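Long-range contact in DNA mismatch repair protein PMS1 (Saccharomyces cerevisiae, PDB 3H4L), which binds ATP through an N-terminal GHKL-type ATPase domain and probably couples that binding to its work in DNA mismatch repair: residues Leu33-Ile47 and Glu55-Asp67. Sequence-based numbering, arbitrary orientation.
With MG (magnesium ion), chain F; ANP (phosphoaminophosphonic acid-adenylate ester), chain E.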
ATOM      1  N   LEU B  33      16.220  11.126   1.274  1.00 29.22           N
ATOM      2  CA  LEU B  33      15.452  11.365   2.486  1.00 29.90           C
ATOM      3  C   LEU B  33      15.693  10.299   3.570  1.00 28.86           C
ATOM      4  O   LEU B  33      15.903  10.633   4.744  1.00 26.61           O
ATOM      5  CB  LEU B  33      13.967  11.456   2.141  1.00 30.78           C
ATOM      6  CG  LEU B  33      13.685  12.626   1.197  1.00 32.48           C
ATOM      7  CD1 LEU B  33      12.223  12.609   0.787  1.00 31.21           C
ATOM      8  CD2 LEU B  33      14.066  13.947   1.879  1.00 30.43           C
ATOM      9  N   VAL B  34      15.652   9.028   3.186  1.00 26.47           N
ATOM     10  CA  VAL B  34      15.893   7.953   4.141  1.00 27.28           C
ATOM     11  C   VAL B  34      17.297   8.130   4.747  1.00 28.38           C
ATOM     12  O   VAL B  34      17.452   8.157   5.978  1.00 25.16           O
ATOM     13  CB  VAL B  34      15.764   6.556   3.449  1.00 27.80           C
ATOM     14  CG1 VAL B  34      16.211   5.440   4.394  1.00 25.04           C
ATOM     15  CG2 VAL B  34      14.312   6.331   3.003  1.00 24.48           C
ATOM     16  N   ASP B  35      18.306   8.272   3.881  1.00 28.44           N
ATOM     17  CA  ASP B  35      19.691   8.464   4.311  1.00 28.73           C
ATOM     18  C   ASP B  35      19.800   9.580   5.337  1.00 30.08           C
ATOM     19  O   ASP B  35      20.469   9.432   6.364  1.00 31.49           O
ATOM     20  CB  ASP B  35      20.593   8.806   3.121  1.00 30.97           C
ATOM     21  CG  ASP B  35      21.059   7.581   2.372  1.00 31.51           C
ATOM     22  OD1 ASP B  35      20.654   6.471   2.755  1.00 31.18           O
ATOM     23  OD2 ASP B  35      21.834   7.724   1.399  1.00 34.29           O
ATOM     24  N   ASN B  36      19.150  10.704   5.063  1.00 28.55           N
ATOM     25  CA  ASN B  36      19.210  11.800   6.000  1.00 28.07           C
ATOM     26  C   ASN B  36      18.598  11.439   7.353  1.00 28.55           C
ATOM     27  O   ASN B  36      19.147  11.785   8.398  1.00 26.50           O
ATOM     28  CB  ASN B  36      18.546  13.035   5.405  1.00 27.06           C
ATOM     29  CG  ASN B  36      19.421  13.700   4.376  1.00 28.62           C
ATOM     30  OD1 ASN B  36      20.626  13.469   4.342  1.00 28.24           O
ATOM     31  ND2 ASN B  36      18.829  14.537   3.535  1.00 30.04           N
ATOM     32  N   SER B  37      17.473  10.734   7.332  1.00 30.52           N
ATOM     33  CA  SER B  37      16.820  10.333   8.573  1.00 32.54           C
ATOM     34  C   SER B  37      17.748   9.411   9.353  1.00 33.27           C
ATOM     35  O   SER B  37      17.998   9.632  10.531  1.00 34.42           O
ATOM     36  CB  SER B  37      15.481   9.629   8.289  1.00 32.45           C
ATOM     37  OG  SER B  37      14.512  10.555   7.814  1.00 30.85           O
ATOM     38  N   ILE B  38      18.276   8.386   8.696  1.00 33.73           N
ATOM     39  CA  ILE B  38      19.170   7.474   9.392  1.00 32.94           C
ATOM     40  C   ILE B  38      20.346   8.251   9.978  1.00 33.76           C
ATOM     41  O   ILE B  38      20.755   7.990  11.104  1.00 34.74           O
ATOM     42  CB  ILE B  38      19.684   6.372   8.463  1.00 31.38           C
ATOM     43  CG1 ILE B  38      18.512   5.534   7.961  1.00 29.05           C
ATOM     44  CG2 ILE B  38      20.651   5.485   9.208  1.00 32.14           C
ATOM     45  CD1 ILE B  38      18.895   4.527   6.914  1.00 25.23           C
ATOM     46  N   ASP B  39      20.878   9.209   9.220  1.00 34.59           N
ATOM     47  CA  ASP B  39      21.996  10.031   9.694  1.00 35.17           C
ATOM     48  C   ASP B  39      21.587  10.834  10.921  1.00 35.27           C
ATOM     49  O   ASP B  39      22.430  11.231  11.723  1.00 36.04           O
ATOM     50  CB  ASP B  39      22.465  11.037   8.629  1.00 34.86           C
ATOM     51  CG  ASP B  39      23.149  10.382   7.444  1.00 36.75           C
ATOM     52  OD1 ASP B  39      23.829   9.351   7.638  1.00 34.18           O
ATOM     53  OD2 ASP B  39      23.021  10.918   6.318  1.00 36.19           O
ATOM     54  N   ALA B  40      20.290  11.092  11.048  1.00 35.05           N
ATOM     55  CA  ALA B  40      19.784  11.869  12.169  1.00 36.44           C
ATOM     56  C   ALA B  40      19.511  11.001  13.395  1.00 37.71           C
ATOM     57  O   ALA B  40      18.897  11.448  14.366  1.00 39.04           O
ATOM     58  CB  ALA B  40      18.522  12.613  11.753  1.00 37.39           C
ATOM     59  N   ASN B  41      19.959   9.754  13.339  1.00 36.99           N
ATOM     60  CA  ASN B  41      19.798   8.845  14.458  1.00 37.44           C
ATOM     61  C   ASN B  41      18.343   8.601  14.793  1.00 38.18           C
ATOM     62  O   ASN B  41      17.944   8.649  15.967  1.00 36.24           O
ATOM     63  CB  ASN B  41      20.515   9.407  15.679  1.00 37.76           C
ATOM     64  CG  ASN B  41      21.942   9.784  15.381  1.00 38.84           C
ATOM     65  OD1 ASN B  41      22.746   8.933  14.992  1.00 39.22           O
ATOM     66  ND2 ASN B  41      22.273  11.065  15.550  1.00 37.42           N
ATOM     67  N   ALA B  42      17.545   8.359  13.758  1.00 37.68           N
ATOM     68  CA  ALA B  42      16.138   8.072  13.958  1.00 36.39           C
ATOM     69  C   ALA B  42      16.026   6.569  14.113  1.00 35.73           C
ATOM     70  O   ALA B  42      16.838   5.833  13.566  1.00 36.98           O
ATOM     71  CB  ALA B  42      15.333   8.530  12.755  1.00 34.05           C
ATOM     72  N   ASN B  43      15.046   6.110  14.884  1.00 36.92           N
ATOM     73  CA  ASN B  43      14.829   4.676  15.037  1.00 38.73           C
ATOM     74  C   ASN B  43      13.447   4.388  14.469  1.00 38.81           C
ATOM     75  O   ASN B  43      13.006   3.236  14.412  1.00 37.47           O
ATOM     76  CB  ASN B  43      14.918   4.227  16.503  1.00 40.70           C
ATOM     77  CG  ASN B  43      14.001   5.013  17.416  1.00 43.94           C
ATOM     78  OD1 ASN B  43      12.820   5.223  17.111  1.00 45.23           O
ATOM     79  ND2 ASN B  43      14.540   5.445  18.556  1.00 43.33           N
ATOM     80  N   GLN B  44      12.765   5.450  14.048  1.00 37.53           N
ATOM     81  CA  GLN B  44      11.454   5.301  13.446  1.00 40.22           C
ATOM     82  C   GLN B  44      11.340   6.139  12.170  1.00 39.43           C
ATOM     83  O   GLN B  44      11.514   7.361  12.184  1.00 40.39           O
ATOM     84  CB  GLN B  44      10.345   5.690  14.428  1.00 42.18           C
ATOM     85  CG  GLN B  44       9.042   4.969  14.124  1.00 47.05           C
ATOM     86  CD  GLN B  44       7.893   5.366  15.032  1.00 51.40           C
ATOM     87  OE1 GLN B  44       8.043   5.447  16.259  1.00 48.97           O
ATOM     88  NE2 GLN B  44       6.724   5.596  14.431  1.00 52.11           N
ATOM     89  N   ILE B  45      11.047   5.478  11.059  1.00 36.84           N
ATOM     90  CA  ILE B  45      10.925   6.183   9.795  1.00 35.35           C
ATOM     91  C   ILE B  45       9.634   5.859   9.078  1.00 35.70           C
ATOM     92  O   ILE B  45       9.338   4.707   8.775  1.00 36.12           O
ATOM     93  CB  ILE B  45      12.107   5.880   8.880  1.00 33.04           C
ATOM     94  CG1 ILE B  45      13.393   6.377   9.547  1.00 33.01           C
ATOM     95  CG2 ILE B  45      11.907   6.564   7.536  1.00 31.34           C
ATOM     96  CD1 ILE B  45      14.648   6.024   8.811  1.00 33.07           C
ATOM     97  N   GLU B  46       8.872   6.901   8.801  1.00 35.87           N
ATOM     98  CA  GLU B  46       7.593   6.759   8.149  1.00 37.68           C
ATOM     99  C   GLU B  46       7.630   7.520   6.840  1.00 36.03           C
ATOM    100  O   GLU B  46       8.077   8.667   6.794  1.00 35.39           O
ATOM    101  CB  GLU B  46       6.501   7.318   9.059  1.00 41.11           C
ATOM    102  CG  GLU B  46       5.091   7.113   8.566  1.00 46.79           C
ATOM    103  CD  GLU B  46       4.092   7.806   9.459  1.00 50.82           C
ATOM    104  OE1 GLU B  46       4.182   7.607  10.696  1.00 53.30           O
ATOM    105  OE2 GLU B  46       3.233   8.547   8.931  1.00 51.31           O
ATOM    106  N   ILE B  47       7.149   6.867   5.784  1.00 33.76           N
ATOM    107  CA  ILE B  47       7.133   7.427   4.444  1.00 29.58           C
ATOM    108  C   ILE B  47       5.719   7.371   3.900  1.00 29.91           C
ATOM    109  O   ILE B  47       5.107   6.305   3.834  1.00 28.46           O
ATOM    110  CB  ILE B  47       8.065   6.616   3.534  1.00 28.27           C
ATOM    111  CG1 ILE B  47       9.470   6.583   4.138  1.00 26.82           C
ATOM    112  CG2 ILE B  47       8.100   7.207   2.148  1.00 26.01           C
ATOM    113  CD1 ILE B  47      10.427   5.719   3.373  1.00 27.61           C
ATOM    114  N   GLU B  55       2.074  13.007  -6.688  1.00 35.20           N
ATOM    115  CA  GLU B  55       1.645  14.166  -5.916  1.00 34.16           C
ATOM    116  C   GLU B  55       2.715  14.579  -4.913  1.00 33.29           C
ATOM    117  O   GLU B  55       3.094  15.747  -4.834  1.00 33.22           O
ATOM    118  CB  GLU B  55       0.337  13.837  -5.184  1.00 35.53           C
ATOM    119  CG  GLU B  55      -0.195  14.924  -4.264  1.00 38.86           C
ATOM    120  CD  GLU B  55      -0.617  16.182  -5.001  1.00 45.17           C
ATOM    121  OE1 GLU B  55      -0.638  16.175  -6.257  1.00 47.03           O
ATOM    122  OE2 GLU B  55      -0.942  17.183  -4.319  1.00 46.49           O
ATOM    123  N   SER B  56       3.221  13.621  -4.147  1.00 32.38           N
ATOM    124  CA  SER B  56       4.237  13.956  -3.158  1.00 33.53           C
ATOM    125  C   SER B  56       4.783  12.770  -2.378  1.00 33.65           C
ATOM    126  O   SER B  56       4.240  11.662  -2.419  1.00 33.16           O
ATOM    127  CB  SER B  56       3.659  14.954  -2.160  1.00 34.99           C
ATOM    128  OG  SER B  56       2.491  14.418  -1.554  1.00 35.69           O
ATOM    129  N   ILE B  57       5.872  13.023  -1.664  1.00 31.73           N
ATOM    130  CA  ILE B  57       6.471  12.009  -0.831  1.00 31.86           C
ATOM    131  C   ILE B  57       6.847  12.686   0.451  1.00 33.14           C
ATOM    132  O   ILE B  57       7.428  13.762   0.433  1.00 33.42           O
ATOM    133  CB  ILE B  57       7.721  11.369  -1.444  1.00 33.27           C
ATOM    134  CG1 ILE B  57       8.405  10.546  -0.352  1.00 33.63           C
ATOM    135  CG2 ILE B  57       8.617  12.404  -2.050  1.00 31.51           C
ATOM    136  CD1 ILE B  57       9.605   9.790  -0.806  1.00 38.99           C
ATOM    137  N   GLU B  58       6.534  12.044   1.567  1.00 34.36           N
ATOM    138  CA  GLU B  58       6.846  12.610   2.862  1.00 35.03           C
ATOM    139  C   GLU B  58       7.678  11.649   3.706  1.00 34.48           C
ATOM    140  O   GLU B  58       7.368  10.467   3.825  1.00 35.49           O
ATOM    141  CB  GLU B  58       5.546  12.991   3.584  1.00 36.02           C
ATOM    142  CG  GLU B  58       5.736  13.381   5.054  1.00 41.29           C
ATOM    143  CD  GLU B  58       4.439  13.779   5.758  1.00 44.34           C
ATOM    144  OE1 GLU B  58       4.399  13.699   7.006  1.00 45.43           O
ATOM    145  OE2 GLU B  58       3.469  14.179   5.079  1.00 46.06           O
ATOM    146  N   CYS B  59       8.744  12.162   4.297  1.00 34.11           N
ATOM    147  CA  CYS B  59       9.578  11.315   5.128  1.00 33.26           C
ATOM    148  C   CYS B  59       9.605  11.863   6.552  1.00 35.50           C
ATOM    149  O   CYS B  59      10.032  13.004   6.779  1.00 33.51           O
ATOM    150  CB  CYS B  59      10.993  11.235   4.557  1.00 30.70           C
ATOM    151  SG  CYS B  59      12.019  10.041   5.401  1.00 32.17           S
ATOM    152  N   SER B  60       9.129  11.047   7.497  1.00 34.82           N
ATOM    153  CA  SER B  60       9.072  11.430   8.906  1.00 37.22           C
ATOM    154  C   SER B  60       9.918  10.545   9.795  1.00 36.93           C
ATOM    155  O   SER B  60       9.825   9.317   9.734  1.00 36.34           O
ATOM    156  CB  SER B  60       7.633  11.388   9.431  1.00 38.00           C
ATOM    157  OG  SER B  60       6.961  12.604   9.187  1.00 38.78           O
ATOM    158  N   ASP B  61      10.733  11.173  10.633  1.00 36.09           N
ATOM    159  CA  ASP B  61      11.581  10.428  11.540  1.00 36.89           C
ATOM    160  C   ASP B  61      11.559  11.065  12.925  1.00 38.10           C
ATOM    161  O   ASP B  61      11.063  12.182  13.103  1.00 38.30           O
ATOM    162  CB  ASP B  61      13.014  10.398  11.014  1.00 35.10           C
ATOM    163  CG  ASP B  61      13.649  11.770  10.974  1.00 36.23           C
ATOM    164  OD1 ASP B  61      13.631  12.474  12.008  1.00 35.83           O
ATOM    165  OD2 ASP B  61      14.183  12.148   9.908  1.00 39.42           O
ATOM    166  N   ASN B  62      12.099  10.349  13.905  1.00 38.34           N
ATOM    167  CA  ASN B  62      12.167  10.857  15.263  1.00 38.13           C
ATOM    168  C   ASN B  62      13.638  11.131  15.602  1.00 39.93           C
ATOM    169  O   ASN B  62      14.077  10.968  16.741  1.00 43.06           O
ATOM    170  CB  ASN B  62      11.554   9.842  16.235  1.00 35.55           C
ATOM    171  CG  ASN B  62      12.178   8.464  16.117  1.00 38.83           C
ATOM    172  OD1 ASN B  62      13.067   8.239  15.287  1.00 37.78           O
ATOM    173  ND2 ASN B  62      11.713   7.528  16.950  1.00 36.35           N
ATOM    174  N   GLY B  63      14.396  11.557  14.598  1.00 38.52           N
ATOM    175  CA  GLY B  63      15.803  11.836  14.801  1.00 36.50           C
ATOM    176  C   GLY B  63      16.080  13.099  15.594  1.00 36.44           C
ATOM    177  O   GLY B  63      15.185  13.697  16.186  1.00 34.13           O
ATOM    178  N   ASP B  64      17.341  13.509  15.578  1.00 36.65           N
ATOM    179  CA  ASP B  64      17.798  14.687  16.302  1.00 36.15           C
ATOM    180  C   ASP B  64      17.217  16.010  15.830  1.00 36.63           C
ATOM    181  O   ASP B  64      17.333  17.008  16.533  1.00 37.85           O
ATOM    182  CB  ASP B  64      19.324  14.752  16.249  1.00 36.17           C
ATOM    183  CG  ASP B  64      19.974  13.512  16.831  1.00 37.39           C
ATOM    184  OD1 ASP B  64      21.187  13.314  16.622  1.00 38.46           O
ATOM    185  OD2 ASP B  64      19.264  12.735  17.505  1.00 37.44           O
ATOM    186  N   GLY B  65      16.595  16.032  14.654  1.00 35.51           N
ATOM    187  CA  GLY B  65      16.021  17.276  14.164  1.00 33.42           C
ATOM    188  C   GLY B  65      17.072  18.238  13.636  1.00 35.12           C
ATOM    189  O   GLY B  65      18.261  17.956  13.710  1.00 33.46           O
ATOM    190  N   ILE B  66      16.641  19.383  13.116  1.00 36.09           N
ATOM    191  CA  ILE B  66      17.562  20.364  12.547  1.00 38.93           C
ATOM    192  C   ILE B  66      17.781  21.568  13.458  1.00 41.33           C
ATOM    193  O   ILE B  66      16.826  22.164  13.941  1.00 42.53           O
ATOM    194  CB  ILE B  66      17.022  20.902  11.194  1.00 39.39           C
ATOM    195  CG1 ILE B  66      16.720  19.739  10.249  1.00 39.61           C
ATOM    196  CG2 ILE B  66      18.030  21.864  10.567  1.00 38.17           C
ATOM    197  CD1 ILE B  66      15.823  20.130   9.083  1.00 39.40           C
ATOM    198  N   ASP B  67      19.036  21.944  13.671  1.00 42.15           N
ATOM    199  CA  ASP B  67      19.327  23.091  14.512  1.00 43.94           C
ATOM    200  C   ASP B  67      18.750  24.360  13.885  1.00 43.57           C
ATOM    201  O   ASP B  67      19.015  24.668  12.728  1.00 44.79           O
ATOM    202  CB  ASP B  67      20.837  23.233  14.691  1.00 47.65           C
ATOM    203  CG  ASP B  67      21.219  24.380  15.621  1.00 51.83           C
ATOM    204  OD1 ASP B  67      22.252  24.239  16.309  1.00 55.14           O
ATOM    205  OD2 ASP B  67      20.515  25.420  15.656  1.00 52.57           O
TER
HETATM  206 MG    MG F 702      22.205  13.915   2.939  1.00 32.21          MG
HETATM  207  PG  ANP E 397      24.848  13.578   1.992  1.00 36.50           P
HETATM  208  O1G ANP E 397      23.419  13.560   1.636  1.00 36.31           O
HETATM  209  O2G ANP E 397      25.197  12.558   2.951  1.00 33.22           O
HETATM  210  O3G ANP E 397      25.795  13.517   0.824  1.00 35.75           O
HETATM  211  PB  ANP E 397      24.097  15.754   3.691  1.00 32.76           P
HETATM  212  O1B ANP E 397      24.875  16.727   4.509  1.00 35.12           O
HETATM  213  O2B ANP E 397      23.224  14.854   4.422  1.00 32.15           O
HETATM  214  N3B ANP E 397      25.115  15.002   2.708  1.00 33.35           N
HETATM  215  PA  ANP E 397      21.662  16.722   2.423  1.00 31.29           P
HETATM  216  O1A ANP E 397      21.177  15.363   2.293  1.00 29.78           O
HETATM  217  O2A ANP E 397      21.309  17.747   1.396  1.00 28.90           O
HETATM  218  O3A ANP E 397      23.232  16.652   2.706  1.00 30.59           O
HETATM  219  O5' ANP E 397      21.008  17.426   3.695  1.00 30.90           O
HETATM  220  C5' ANP E 397      21.877  18.147   4.483  1.00 28.89           C
HETATM  221  C4' ANP E 397      21.609  18.865   5.748  1.00 29.58           C
HETATM  222  O4' ANP E 397      20.194  18.952   5.998  1.00 29.10           O
HETATM  223  C3' ANP E 397      22.189  17.849   6.672  1.00 29.97           C
HETATM  224  O3' ANP E 397      23.608  18.022   6.763  1.00 27.21           O
HETATM  225  C2' ANP E 397      21.377  18.046   7.917  1.00 30.57           C
HETATM  226  O2' ANP E 397      22.045  19.019   8.699  1.00 33.56           O
HETATM  227  C1' ANP E 397      19.996  18.467   7.317  1.00 28.11           C
HETATM  228  N9  ANP E 397      18.932  17.428   7.186  1.00 27.86           N
HETATM  229  C8  ANP E 397      18.327  16.863   6.074  1.00 28.36           C
HETATM  230  N7  ANP E 397      17.412  15.967   6.296  1.00 30.25           N
HETATM  231  C5  ANP E 397      17.386  15.908   7.676  1.00 28.66           C
HETATM  232  C6  ANP E 397      16.627  15.142   8.643  1.00 27.34           C
HETATM  233  N6  ANP E 397      15.707  14.264   8.263  1.00 27.18           N
HETATM  234  N1  ANP E 397      16.840  15.315  10.011  1.00 29.51           N
HETATM  235  C2  ANP E 397      17.783  16.217  10.452  1.00 28.41           C
HETATM  236  N3  ANP E 397      18.548  16.987   9.627  1.00 28.98           N
HETATM  237  C4  ANP E 397      18.319  16.786   8.257  1.00 29.53           C
HETATM  238  O   HOH W   1      22.613  11.878   3.554  1.00 25.01           O
HETATM  239  O   HOH W   2      20.815  12.633   1.943  1.00 20.89           O
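N62 OD1 takes two backbone N-H groups from the turn that enters strand 44-47: N43 N at 2.9 Å, lying in the carbonyl plane on a lone pair, and Q44 N, tilted 35° from that plane. The amide's other end is held too, since N62 ND2 donates almost straight (169°) to N43 OD1 at 2.6 Å, although the two amides lie in nearly perpendicular planes. With chi1 at 54°, CG of N62 sits between its backbone N and carbonyl carbon, which brings the amide within reach of N43 and Q44. Replacing N62 by alanine is likely to leave N43 N, Q44 N and N43 OD1 without these partners and the turn freer to shift. Reciprocal bonds between E46 and S60 define an antiparallel hydrogen-bonded pair. On the sheet face toward helix 33-39, L33 CB meets C59 CB at 3.8 Å, while L33 and I57 approach tip to tip through their CD1 methyls. D61, on this same face, divides its carboxylate: OD2 accepts from S37 OG (2.7 Å) on its anti lone pair and from the adenine N6 of the nucleotide (3.1 Å), while OD1 closes an Asx turn with G63 N and accepts from T145 N. Past G63, D64 N bonds to A40 O at 2.9 Å. From helix 33-39, N36 OD1 binds magnesium at 2.2 Å, beside three oxygens of the nucleotide's phosphates and two waters. A helix and hairpin joined around an adenine-reading aspartate and a metal-binding asparagine are the signature of the GHKL (Bergerat) ATP-binding fold.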